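Local coordinates for dihydrocoumarin hydrolase, AncDHCH1 (Pseudomonas sp., PDB 6C2C), which probably hydrolyses the lactone ring of dihydrocoumarin, as a reconstructed two-zinc relative of methyl-parathion hydrolase in the metallo-beta-lactamase superfamily, at residues Q145-A148 and D149-S153. Numbering follows the deposited sequence.
Sequences QKDA and DFWLS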
# COMPACT_ATOMS: atom_id res chain seq x y z
N GLN A 145 0.60 13.91 -11.25
CA GLN A 145 1.10 14.15 -12.59
C GLN A 145 2.56 13.75 -12.77
O GLN A 145 2.92 13.26 -13.84
CB GLN A 145 0.89 15.62 -12.91
CG GLN A 145 1.28 15.91 -14.39
CD GLN A 145 0.18 15.57 -15.34
OE1 GLN A 145 0.36 14.71 -16.24
NE2 GLN A 145 -0.93 16.25 -15.22
N LYS A 146 3.38 13.95 -11.76
CA LYS A 146 4.77 13.57 -11.89
C LYS A 146 5.02 12.07 -11.96
O LYS A 146 5.93 11.66 -12.58
CB LYS A 146 5.62 14.12 -10.76
CG LYS A 146 5.83 15.59 -10.79
CD LYS A 146 6.55 16.05 -9.55
CE LYS A 146 6.79 17.52 -9.68
NZ LYS A 146 8.21 17.73 -9.93
N ASP A 147 4.16 11.30 -11.31
CA ASP A 147 4.25 9.85 -11.32
C ASP A 147 3.74 9.36 -12.67
O ASP A 147 4.31 8.45 -13.27
CB ASP A 147 3.41 9.24 -10.19
CG ASP A 147 4.21 8.27 -9.34
OD1 ASP A 147 5.39 8.56 -9.05
OD2 ASP A 147 3.65 7.22 -8.96
N ALA A 148 2.66 9.97 -13.15
CA ALA A 148 2.10 9.61 -14.44
C ALA A 148 3.10 9.88 -15.57
O ALA A 148 3.35 9.08 -16.36
CB ALA A 148 0.83 10.40 -14.71
N ASP A 149 3.69 11.05 -15.54
CA ASP A 149 4.57 11.40 -16.59
C ASP A 149 5.90 10.65 -16.55
O ASP A 149 6.56 10.55 -17.55
CB ASP A 149 4.77 12.91 -16.62
CG ASP A 149 3.53 13.67 -17.07
OD1 ASP A 149 2.53 13.04 -17.46
OD2 ASP A 149 3.64 14.89 -17.00
N PHE A 150 6.30 10.15 -15.38
CA PHE A 150 7.48 9.30 -15.33
C PHE A 150 7.18 7.87 -15.77
O PHE A 150 7.79 7.38 -16.72
CB PHE A 150 8.07 9.30 -13.92
CG PHE A 150 9.33 8.49 -13.84
CD1 PHE A 150 10.47 8.92 -14.54
CD2 PHE A 150 9.36 7.28 -13.16
CE1 PHE A 150 11.65 8.15 -14.52
CE2 PHE A 150 10.58 6.49 -13.13
CZ PHE A 150 11.68 6.95 -13.82
N TRP A 151 6.25 7.19 -15.11
CA TRP A 151 6.06 5.77 -15.38
C TRP A 151 5.31 5.49 -16.67
O TRP A 151 5.42 4.38 -17.18
CB TRP A 151 5.28 5.15 -14.23
CG TRP A 151 6.00 5.28 -12.91
CD1 TRP A 151 5.70 6.15 -11.92
CD2 TRP A 151 7.18 4.57 -12.50
NE1 TRP A 151 6.61 6.00 -10.86
CE2 TRP A 151 7.50 5.01 -11.18
CE3 TRP A 151 7.96 3.52 -13.07
CZ2 TRP A 151 8.62 4.54 -10.48
CZ3 TRP A 151 9.03 3.02 -12.35
CH2 TRP A 151 9.35 3.51 -11.06
N LEU A 152 4.51 6.43 -17.18
CA LEU A 152 3.70 6.20 -18.37
C LEU A 152 4.33 6.86 -19.59
O LEU A 152 3.63 7.13 -20.55
CB LEU A 152 2.27 6.68 -18.17
CG LEU A 152 1.63 6.25 -16.83
CD1 LEU A 152 0.28 6.89 -16.75
CD2 LEU A 152 1.50 4.72 -16.74
N SER A 153 5.66 7.06 -19.58
CA SER A 153 6.36 7.62 -20.74
C SER A 153 7.24 6.55 -21.40
O SER A 153 8.03 5.88 -20.75
CB SER A 153 7.14 8.86 -20.33
OG SER A 153 6.19 9.97 -20.24
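Asp147 and Trp151 meet one turn apart on the short helix 145-151, an i to i+4 side-chain contact that follows edge strand 140-142 and borders the two-zinc site of this metallo-beta-lactamase fold. The two side chains run next to each other in the same direction, the carboxylate turned 78° from the indole plane and its CG lying in that plane at the ring edge. From there Trp151 NE1 gives only a weak, bent hydrogen bond to Asp147 OD1 (3.4 Å, 137° at the hydrogen). The strongest polar partner of Asp147 lies outside the helix: OD2 accepts the backbone N-H of Met120, while OD1 also hydrogen-bonds Thr206 OG1 and the Gly208 N-H. Backbone bonding underlies the pair, with Trp151 N reaching Asp147 O at 3.0 Å and nearly straight. With Trp151 CG anti to its own carbonyl carbon (chi1 -60°), the turn about chi2 brings CD1 to 3.0 Å from Asp147 O. Over one indole face sits Phe150, its CD2 3.5 Å above the ring centre; Phe167 and Ala171 of helix 162-180 also touch the indole, as does the zinc ligand His121. On another side of the helix, Leu152 CD1 packs against Ala148 CB at 4.1 Å. Beyond the last turn, Ser153 OG hydrogen-bonds back to Asp149 O (2.8 Å). Chemically, donors meet both oxygens of the buried carboxylate, consistent with a second-shell position beside zinc ligands His119, His121 and His205.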